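Local structure of cytochrome c class I (Sideroxydans lithotrophicus, 4XXL) at residues A28-V31 with D32-K35; K74-H77 with H78-G82; K101-P104 with E105-K108. The protein binds heme c covalently and probably serves as a class I cytochrome electron shuttle in lithoautotrophic growth. All blocks are in the same frame, centred on the assembly; numbering follows the deposited sequence. Where two conformers were deposited one is given.

Contact 1: residues A28-V31 with D32-K35; sequences AVDV and DAAK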
ATOM      1  N   ALA A  28     -11.581 -12.554   5.747  1.00 34.41           N
ATOM      2  CA  ALA A  28     -12.265 -11.259   5.422  1.00 34.11           C
ATOM      3  C   ALA A  28     -11.413 -10.101   5.942  1.00 31.20           C
ATOM      4  O   ALA A  28     -10.942 -10.128   7.105  1.00 31.67           O
ATOM      5  CB  ALA A  28     -13.656 -11.212   6.056  1.00 35.04           C
ATOM      6  N   VAL A  29     -11.255  -9.085   5.103  1.00 24.33           N
ATOM      7  CA  VAL A  29     -10.518  -7.888   5.503  1.00 21.77           C
ATOM      8  C   VAL A  29     -11.125  -7.216   6.746  1.00 20.30           C
ATOM      9  O   VAL A  29     -12.335  -7.002   6.808  1.00 20.77           O
ATOM     10  CB  VAL A  29     -10.472  -6.871   4.336  1.00 22.00           C
ATOM     11  CG1 VAL A  29      -9.794  -5.575   4.770  1.00 21.88           C
ATOM     12  CG2 VAL A  29      -9.722  -7.489   3.159  1.00 23.92           C
ATOM     13  N   ASP A  30     -10.273  -6.863   7.710  1.00 18.33           N
ATOM     14  CA  ASP A  30     -10.611  -5.990   8.840  1.00 18.34           C
ATOM     15  C   ASP A  30     -10.239  -4.576   8.398  1.00 16.91           C
ATOM     16  O   ASP A  30      -9.057  -4.173   8.454  1.00 15.71           O
ATOM     17  CB  ASP A  30      -9.838  -6.433  10.094  1.00 20.24           C
ATOM     18  CG  ASP A  30     -10.165  -5.610  11.378  1.00 22.00           C
ATOM     19  OD1 ASP A  30     -10.715  -4.479  11.346  1.00 24.06           O
ATOM     20  OD2 ASP A  30      -9.856  -6.122  12.478  1.00 26.34           O
ATOM     21  N   VAL A  31     -11.267  -3.831   7.946  1.00 16.72           N
ATOM     22  CA  VAL A  31     -11.059  -2.493   7.398  1.00 17.03           C
ATOM     23  C   VAL A  31     -10.512  -1.521   8.452  1.00 15.78           C
ATOM     24  O   VAL A  31      -9.550  -0.795   8.218  1.00 15.33           O
ATOM     25  CB  VAL A  31     -12.343  -1.934   6.775  1.00 16.89           C
ATOM     26  CG1 VAL A  31     -12.136  -0.487   6.355  1.00 17.19           C
ATOM     27  CG2 VAL A  31     -12.773  -2.823   5.638  1.00 18.25           C
ATOM     28  N   ASP A  32     -11.027  -1.551   9.670  1.00 16.69           N
ATOM     29  CA  ASP A  32     -10.552  -0.638  10.696  1.00 17.48           C
ATOM     30  C   ASP A  32      -9.068  -0.887  11.000  1.00 14.90           C
ATOM     31  O   ASP A  32      -8.295   0.054  11.220  1.00 16.04           O
ATOM     32  CB  ASP A  32     -11.359  -0.812  12.017  1.00 21.65           C
ATOM     33  CG  ASP A  32     -12.723  -0.113  12.001  1.00 29.38           C
ATOM     34  OD1 ASP A  32     -13.132   0.430  10.949  1.00 31.16           O
ATOM     35  OD2 ASP A  32     -13.382  -0.131  13.082  1.00 37.58           O
ATOM     36  N   ALA A  33      -8.681  -2.165  11.021  1.00 14.51           N
ATOM     37  CA  ALA A  33      -7.310  -2.501  11.378  1.00 14.68           C
ATOM     38  C   ALA A  33      -6.389  -2.085  10.262  1.00 12.84           C
ATOM     39  O   ALA A  33      -5.318  -1.605  10.518  1.00 14.06           O
ATOM     40  CB  ALA A  33      -7.136  -3.978  11.654  1.00 15.28           C
ATOM     41  N   ALA A  34      -6.876  -2.273   9.039  1.00 13.18           N
ATOM     42  CA  ALA A  34      -6.084  -1.797   7.899  1.00 13.67           C
ATOM     43  C   ALA A  34      -5.849  -0.271   7.918  1.00 13.30           C
ATOM     44  O   ALA A  34      -4.718   0.209   7.781  1.00 13.08           O
ATOM     45  CB  ALA A  34      -6.736  -2.222   6.602  1.00 14.38           C
ATOM     46  N   LYS A  35      -6.917   0.510   8.080  1.00 13.65           N
ATOM     47  CA  LYS A  35      -6.814   1.963   8.114  1.00 14.16           C
ATOM     48  C   LYS A  35      -5.968   2.441   9.337  1.00 13.65           C
ATOM     49  O   LYS A  35      -5.188   3.381   9.231  1.00 14.58           O
ATOM     50  CB  LYS A  35      -8.200   2.628   8.072  1.00 15.97           C
ATOM     51  CG  LYS A  35      -8.973   2.216   6.855  1.00 17.45           C
ATOM     52  CD  LYS A  35     -10.267   2.943   6.593  1.00 20.92           C
ATOM     53  CE  LYS A  35      -9.948   4.240   5.905  1.00 20.35           C
ATOM     54  NZ  LYS A  35     -11.241   4.906   5.575  1.00 21.60           N
TER
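Asp-30 folds its carboxylate back over the first turn of helix 31-40 and caps it. Its OD1 accepts the amide of Ala-33, with N and OD1 3.1 Å apart. CG stands anti to the backbone N (chi1 -178°), which brings the carboxylate alongside that amide. The donor comes from well above the carboxylate plane. OD2 serves a different contact: it lies 3.6 Å from Ala-33 CB, and CG is 3.5 Å from the same methyl carbon. Asp-30 is thus the N-cap.

Two backbone bonds complete the turn. Asp-30 O takes Ala-34 N at 3.0 Å, and Val-31 O takes Lys-35 N at 2.9 Å, the latter almost straight (175° at the hydrogen). The Val-31 and Lys-35 side chains leave the helix in the same direction, one alongside the other. Val-31 CG1 reaches Lys-35 CD at 3.9 Å. Lys-35 CG sits 3.4 Å from Val-31 O, so the aliphatic part of the lysine runs past the carbonyl before the chain bends at chi3. Ala-34 is buried and faces Asn-109 and Trp-113 of helix 104-115. Asn-109 ND2 also donates to Asp-30 O, which ties the cap to that helix.

Asp-30 OD1 and Asp-32 OD2 are 5.4 Å apart and would repel mildly if both are charged. Both acids sit at the helix N terminus, where the helix dipole and the first-turn amides would probably favour their ionised forms.

Contact 2: residues K74-H77 with H78-G82; sequences KLIH and HVTSG. With HEC (heme c), chain B.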
ATOM      1  N   LYS A  74       3.085  -9.542  -4.293  1.00 13.58           N
ATOM      2  CA  LYS A  74       3.827  -8.411  -4.862  1.00 15.16           C
ATOM      3  C   LYS A  74       3.753  -7.163  -3.996  1.00 12.77           C
ATOM      4  O   LYS A  74       4.770  -6.451  -3.887  1.00 13.62           O
ATOM      5  CB  LYS A  74       3.363  -8.018  -6.254  1.00 17.95           C
ATOM      6  CG  LYS A  74       3.810  -8.954  -7.362  1.00 21.90           C
ATOM      7  CD  LYS A  74       5.050  -8.452  -8.092  1.00 29.04           C
ATOM      8  CE  LYS A  74       4.917  -8.618  -9.610  1.00 34.64           C
ATOM      9  NZ  LYS A  74       5.333  -9.969 -10.092  1.00 38.07           N
ATOM     10  N   LEU A  75       2.567  -6.885  -3.457  1.00 12.66           N
ATOM     11  CA  LEU A  75       2.433  -5.671  -2.624  1.00 12.74           C
ATOM     12  C   LEU A  75       3.013  -5.895  -1.225  1.00 12.97           C
ATOM     13  O   LEU A  75       3.566  -4.953  -0.628  1.00 11.90           O
ATOM     14  CB  LEU A  75       0.984  -5.157  -2.522  1.00 13.91           C
ATOM     15  CG  LEU A  75       0.363  -4.525  -3.803  1.00 14.67           C
ATOM     16  CD1 LEU A  75      -0.929  -3.814  -3.492  1.00 16.16           C
ATOM     17  CD2 LEU A  75       1.344  -3.536  -4.474  1.00 15.19           C
ATOM     18  N   ILE A  76       2.925  -7.114  -0.715  1.00 13.17           N
ATOM     19  CA  ILE A  76       3.626  -7.408   0.577  1.00 13.29           C
ATOM     20  C   ILE A  76       5.133  -7.161   0.396  1.00 14.37           C
ATOM     21  O   ILE A  76       5.765  -6.522   1.268  1.00 13.70           O
ATOM     22  CB  ILE A  76       3.360  -8.832   1.113  1.00 14.35           C
ATOM     23  CG1 ILE A  76       1.909  -8.907   1.542  1.00 13.66           C
ATOM     24  CG2 ILE A  76       4.345  -9.159   2.241  1.00 13.81           C
ATOM     25  CD1 ILE A  76       1.411 -10.308   1.918  1.00 15.66           C
ATOM     26  N   HIS A  77       5.682  -7.633  -0.750  1.00 11.61           N
ATOM     27  CA  HIS A  77       7.053  -7.350  -1.102  1.00 13.57           C
ATOM     28  C   HIS A  77       7.330  -5.864  -1.216  1.00 12.10           C
ATOM     29  O   HIS A  77       8.276  -5.347  -0.632  1.00 13.05           O
ATOM     30  CB  HIS A  77       7.450  -8.078  -2.385  1.00 14.46           C
ATOM     31  CG  HIS A  77       8.801  -7.716  -2.854  1.00 17.41           C
ATOM     32  ND1 HIS A  77       9.948  -8.288  -2.348  1.00 20.85           N
ATOM     33  CD2 HIS A  77       9.206  -6.797  -3.757  1.00 21.55           C
ATOM     34  CE1 HIS A  77      11.001  -7.754  -2.941  1.00 21.59           C
ATOM     35  NE2 HIS A  77      10.579  -6.843  -3.798  1.00 24.58           N
ATOM     36  N   HIS A  78       6.468  -5.163  -1.906  1.00 11.15           N
ATOM     37  CA  HIS A  78       6.690  -3.744  -2.126  1.00 13.25           C
ATOM     38  C   HIS A  78       6.776  -2.954  -0.817  1.00 12.02           C
ATOM     39  O   HIS A  78       7.570  -2.033  -0.717  1.00 13.50           O
ATOM     40  CB  HIS A  78       5.530  -3.158  -2.933  1.00 13.06           C
ATOM     41  CG  HIS A  78       5.600  -1.674  -3.069  1.00 13.06           C
ATOM     42  ND1 HIS A  78       4.889  -0.799  -2.286  1.00 16.25           N
ATOM     43  CD2 HIS A  78       6.365  -0.913  -3.888  1.00 14.59           C
ATOM     44  CE1 HIS A  78       5.210   0.428  -2.621  1.00 16.07           C
ATOM     45  NE2 HIS A  78       6.057   0.385  -3.620  1.00 15.51           N
ATOM     46  N   VAL A  79       5.935  -3.281   0.160  1.00 11.04           N
ATOM     47  CA  VAL A  79       5.934  -2.525   1.423  1.00 12.34           C
ATOM     48  C   VAL A  79       6.958  -2.938   2.482  1.00 12.31           C
ATOM     49  O   VAL A  79       7.076  -2.291   3.550  1.00 12.31           O
ATOM     50  CB  VAL A  79       4.521  -2.517   1.967  1.00 13.88           C
ATOM     51  CG1 VAL A  79       4.126  -3.810   2.662  1.00 15.57           C
ATOM     52  CG2 VAL A  79       4.245  -1.267   2.802  1.00 16.20           C
ATOM     53  N   THR A  80       7.647  -4.034   2.198  1.00 11.08           N
ATOM     54  CA  THR A  80       8.644  -4.602   3.120  1.00 13.44           C
ATOM     55  C   THR A  80      10.048  -4.635   2.544  1.00 13.48           C
ATOM     56  O   THR A  80      10.915  -5.293   3.127  1.00 15.18           O
ATOM     57  CB  THR A  80       8.221  -6.032   3.598  1.00 13.00           C
ATOM     58  OG1 THR A  80       8.178  -6.896   2.478  1.00 13.37           O
ATOM     59  CG2 THR A  80       6.895  -6.045   4.390  1.00 14.01           C
ATOM     60  N   SER A  81      10.309  -4.010   1.390  0.50 13.42           N
ATOM     61  CA  SER A  81      11.660  -4.026   0.759  0.50 13.52           C
ATOM     62  C   SER A  81      12.406  -2.695   0.634  0.50 13.28           C
ATOM     63  O   SER A  81      13.620  -2.704   0.490  0.50 14.88           O
ATOM     64  CB  SER A  81      11.607  -4.616  -0.642  0.50 14.36           C
ATOM     65  OG  SER A  81      10.664  -3.942  -1.433  0.50 14.46           O
ATOM     66  N   GLY A  82      11.708  -1.571   0.632  1.00 12.77           N
ATOM     67  CA  GLY A  82      12.389  -0.286   0.409  1.00 14.03           C
ATOM     68  C   GLY A  82      13.011  -0.068  -0.910  1.00 14.54           C
ATOM     69  O   GLY A  82      14.111   0.569  -0.995  1.00 16.50           O
TER
HETATM   70 FE   HEC B 201       3.530   4.281  -1.077  1.00  9.92          FE
HETATM   71  CHA HEC B 201       3.671   3.362  -4.429  1.00 10.67           C
HETATM   72  CHB HEC B 201       1.560   1.531  -0.387  1.00 10.88           C
HETATM   73  CHC HEC B 201       3.827   4.924   2.303  1.00  9.80           C
HETATM   74  CHD HEC B 201       4.897   7.276  -1.796  1.00 11.09           C
HETATM   75  NA  HEC B 201       2.817   2.718  -2.216  1.00 10.94           N
HETATM   76  C1A HEC B 201       2.920   2.587  -3.554  1.00 11.23           C
HETATM   77  C2A HEC B 201       2.137   1.465  -3.927  1.00 10.12           C
HETATM   78  C3A HEC B 201       1.541   0.988  -2.784  1.00 10.67           C
HETATM   79  C4A HEC B 201       1.971   1.794  -1.694  1.00  9.93           C
HETATM   80  CMA HEC B 201       0.574  -0.147  -2.643  1.00 11.38           C
HETATM   81  CAA HEC B 201       2.022   0.962  -5.366  1.00 10.14           C
HETATM   82  CBA HEC B 201       3.151  -0.003  -5.647  1.00 11.10           C
HETATM   83  CGA HEC B 201       3.067  -0.672  -7.008  1.00 13.97           C
HETATM   84  O1A HEC B 201       2.336  -0.194  -7.888  1.00 15.49           O
HETATM   85  O2A HEC B 201       3.655  -1.793  -7.173  1.00 16.56           O
HETATM   86  NB  HEC B 201       2.834   3.426   0.621  1.00  8.80           N
HETATM   87  C1B HEC B 201       2.044   2.300   0.685  1.00  9.83           C
HETATM   88  C2B HEC B 201       1.775   1.994   2.053  1.00  9.95           C
HETATM   89  C3B HEC B 201       2.395   2.892   2.835  1.00 10.71           C
HETATM   90  C4B HEC B 201       3.092   3.806   1.940  1.00  9.56           C
HETATM   91  CMB HEC B 201       0.959   0.819   2.512  1.00 11.12           C
HETATM   92  CAB HEC B 201       2.532   2.957   4.306  1.00 10.13           C
HETATM   93  CBB HEC B 201       3.212   1.814   4.784  1.00 12.08           C
HETATM   94  NC  HEC B 201       4.224   5.882   0.047  1.00 10.36           N
HETATM   95  C1C HEC B 201       4.256   5.858   1.404  1.00  9.90           C
HETATM   96  C2C HEC B 201       4.717   7.141   1.760  1.00 10.35           C
HETATM   97  C3C HEC B 201       4.959   7.906   0.635  1.00 10.99           C
HETATM   98  C4C HEC B 201       4.670   7.026  -0.450  1.00 11.03           C
HETATM   99  CMC HEC B 201       4.806   7.577   3.175  1.00 10.44           C
HETATM  100  CAC HEC B 201       5.420   9.355   0.581  1.00 11.49           C
HETATM  101  CBC HEC B 201       6.581   9.726   1.271  1.00 12.57           C
HETATM  102  ND  HEC B 201       4.194   5.083  -2.721  1.00  8.74           N
HETATM  103  C1D HEC B 201       4.702   6.358  -2.856  1.00 10.43           C
HETATM  104  C2D HEC B 201       5.109   6.636  -4.257  1.00 11.26           C
HETATM  105  C3D HEC B 201       4.765   5.554  -4.942  1.00 11.78           C
HETATM  106  C4D HEC B 201       4.156   4.591  -4.005  1.00 10.59           C
HETATM  107  CMD HEC B 201       5.722   7.890  -4.749  1.00 11.46           C
HETATM  108  CAD HEC B 201       4.907   5.333  -6.458  1.00 15.45           C
HETATM  109  CBD HEC B 201       6.227   4.700  -6.787  1.00 19.05           C
HETATM  110  CGD HEC B 201       6.489   4.442  -8.275  1.00 25.23           C
HETATM  111  O1D HEC B 201       5.558   4.347  -9.132  1.00 30.14           O
HETATM  112  O2D HEC B 201       7.684   4.246  -8.624  1.00 26.62           O
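His-77 O accepts Thr-80 N at 3.2 Å, from above one face of its carbonyl plane. From the opposite face Ser-81 OG donates to the same oxygen at 2.9 Å, but the serine has two conformers, so this second grip is less certain. The same conformer brings OG over one face of the His-77 ring, offset toward the rim. Ser-81 CB lies over the ring face as a CH-pi contact. The ring is also held by Glu-83, which accepts from NE2.

Thr-80 OG1 donates to Ile-76 O at 2.7 Å. With chi1 at 63°, OG1 lies between its own backbone N and carbonyl carbon and turns back to the preceding turn. These carbonyls lie toward the C-terminal end of helix 71-81.

The heme side is different. His-78 CE1 lies 3.3 Å from heme C1A, and the propionate carbon CBA sits over the centre of the imidazole. The ring also meets that of His-95, an axial ligand of the iron. Leu-75 CD2 touches heme CMA at 3.9 Å, and Val-79 CG2 touches CBB at 3.8 Å.

One helix therefore offers apolar groups and an imidazole to the heme, while the threonine hydroxyl, and less certainly the serine's, binds a carbonyl in its final turns.

Contact 3: residues K101-P104 with E105-K108; sequences KASP and EAIK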
ATOM      1  N   LYS A 101       7.998  -3.766  11.510  1.00 17.13           N
ATOM      2  CA  LYS A 101       7.262  -2.701  12.223  1.00 18.25           C
ATOM      3  C   LYS A 101       5.809  -3.059  12.523  1.00 17.29           C
ATOM      4  O   LYS A 101       5.086  -2.323  13.205  1.00 17.77           O
ATOM      5  CB  LYS A 101       7.284  -1.381  11.471  1.00 20.18           C
ATOM      6  CG  LYS A 101       8.661  -0.818  11.243  1.00 24.87           C
ATOM      7  CD  LYS A 101       9.636  -0.977  12.404  1.00 29.30           C
ATOM      8  CE  LYS A 101      11.034  -0.463  11.999  1.00 35.58           C
ATOM      9  NZ  LYS A 101      10.982   0.961  11.570  1.00 39.03           N
ATOM     10  N   ALA A 102       5.362  -4.180  11.981  1.00 16.07           N
ATOM     11  CA  ALA A 102       4.037  -4.702  12.326  1.00 15.88           C
ATOM     12  C   ALA A 102       4.063  -6.193  12.077  1.00 15.84           C
ATOM     13  O   ALA A 102       5.039  -6.732  11.573  1.00 16.03           O
ATOM     14  CB  ALA A 102       2.981  -4.057  11.466  1.00 17.31           C
ATOM     15  N   SER A 103       2.978  -6.853  12.456  1.00 15.69           N
ATOM     16  CA  SER A 103       2.937  -8.258  12.304  1.00 15.05           C
ATOM     17  C   SER A 103       2.721  -8.656  10.852  1.00 14.72           C
ATOM     18  O   SER A 103       2.099  -7.937  10.090  1.00 14.62           O
ATOM     19  CB  SER A 103       1.820  -8.850  13.173  1.00 14.98           C
ATOM     20  OG  SER A 103       0.530  -8.527  12.661  1.00 15.70           O
ATOM     21  N   PRO A 104       3.178  -9.841  10.469  1.00 12.81           N
ATOM     22  CA  PRO A 104       2.865 -10.338   9.117  1.00 13.21           C
ATOM     23  C   PRO A 104       1.339 -10.322   8.835  1.00 13.65           C
ATOM     24  O   PRO A 104       0.891  -9.964   7.739  1.00 14.60           O
ATOM     25  CB  PRO A 104       3.436 -11.752   9.122  1.00 12.46           C
ATOM     26  CG  PRO A 104       4.585 -11.627  10.057  1.00 13.93           C
ATOM     27  CD  PRO A 104       4.264 -10.615  11.095  1.00 14.18           C
ATOM     28  N   GLU A 105       0.536 -10.739   9.790  1.00 14.07           N
ATOM     29  CA  GLU A 105      -0.914 -10.739   9.610  1.00 16.03           C
ATOM     30  C   GLU A 105      -1.457  -9.331   9.372  1.00 14.72           C
ATOM     31  O   GLU A 105      -2.327  -9.162   8.483  1.00 13.07           O
ATOM     32  CB  GLU A 105      -1.585 -11.438  10.825  1.00 18.97           C
ATOM     33  CG  GLU A 105      -3.100 -11.505  10.823  1.00 26.05           C
ATOM     34  CD  GLU A 105      -3.799 -10.154  10.966  1.00 30.30           C
ATOM     35  OE1 GLU A 105      -3.262  -9.245  11.659  1.00 39.60           O
ATOM     36  OE2 GLU A 105      -4.917 -10.010  10.391  1.00 35.70           O
ATOM     37  N   ALA A 106      -0.943  -8.355  10.119  1.00 12.88           N
ATOM     38  CA  ALA A 106      -1.442  -6.977   9.901  1.00 12.47           C
ATOM     39  C   ALA A 106      -1.057  -6.428   8.515  1.00 13.43           C
ATOM     40  O   ALA A 106      -1.848  -5.782   7.847  1.00 12.88           O
ATOM     41  CB  ALA A 106      -0.965  -6.097  11.039  1.00 13.95           C
ATOM     42  N   ILE A 107       0.125  -6.762   8.080  1.00 12.18           N
ATOM     43  CA  ILE A 107       0.639  -6.253   6.790  1.00 12.40           C
ATOM     44  C   ILE A 107      -0.214  -6.881   5.680  1.00 13.24           C
ATOM     45  O   ILE A 107      -0.683  -6.194   4.756  1.00 12.09           O
ATOM     46  CB  ILE A 107       2.103  -6.555   6.640  1.00 13.70           C
ATOM     47  CG1 ILE A 107       2.919  -5.640   7.536  1.00 14.32           C
ATOM     48  CG2 ILE A 107       2.564  -6.347   5.208  1.00 13.46           C
ATOM     49  CD1 ILE A 107       4.361  -6.042   7.765  1.00 15.89           C
ATOM     50  N   LYS A 108      -0.464  -8.183   5.782  1.00 11.67           N
ATOM     51  CA  LYS A 108      -1.315  -8.907   4.809  1.00 13.76           C
ATOM     52  C   LYS A 108      -2.723  -8.282   4.747  1.00 12.27           C
ATOM     53  O   LYS A 108      -3.326  -8.120   3.708  1.00 12.65           O
ATOM     54  CB  LYS A 108      -1.405 -10.417   5.148  1.00 14.82           C
ATOM     55  CG  LYS A 108      -2.204 -11.227   4.145  1.00 17.77           C
ATOM     56  CD  LYS A 108      -2.232 -12.720   4.486  1.00 19.61           C
ATOM     57  CE  LYS A 108      -3.040 -13.570   3.528  1.00 22.82           C
ATOM     58  NZ  LYS A 108      -4.443 -13.070   3.353  1.00 25.33           N
TER
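The carboxylate of Glu-105 is the flat side-chain group of this turn, and it sends OE1 to 4.0 Å from Ser-103 OG. That is an approach rather than a bond. The hydroxyl has a stronger partner: OG accepts Ala-106 N at 2.9 Å. With chi1 at 71°, OG is held between the backbone N and the carbonyl carbon of Ser-103, facing the amide. Ala-106 CB then packs 3.3 Å from the same OG.

Ser-103 is the N-cap of helix 104-115, and Pro-104 fills the first helical position, where a residue without an amide hydrogen costs no helical bond. In class I cytochromes c this C-terminal helix packs across the N-terminal one. Here Ala-102 and Ala-106 both touch Leu-37 of helix 31-40.

The helix starts with Ile-107 N on Ser-103 O at 3.1 Å, and Lys-108 N on Pro-104 O at 3.0 Å. Ile-107 CG1 lies anti to its carbonyl carbon (chi1 -74°), which points the branch back along the loop. CG1 comes 3.5 Å from Ser-103 O and 4.2 Å from Ala-102 CB. An alanine in place of Ser-103 would keep the carbonyl bond to Ile-107, but the amide of Ala-106 would probably be left without its capping acceptor. Lys-108 runs extended as far as CE and bends there, and its NZ forms salt bridges with Asp-112 and Glu-72.

In the fold
Contact 1 comes first in the chain and turns the N-terminal segment into helix 31-40. The chain then passes the covalent heme attachment and helix 58-65 before contact 2, which forms the last turns of helix 71-81 beside the heme. After the two-stranded hairpin, contact 3 starts helix 104-115. The three follow in series, and none crosses or encloses another. Contacts 1 and 3 are both N-caps, about 12 Å apart between centres and not touching, but their helices meet. Contacts 2 and 3 do touch: Val-79 CG1 lies 3.9 Å from Ile-107 CG2. Helix 104-115 thus joins helix 31-40 to helix 71-81, which lies against the heme.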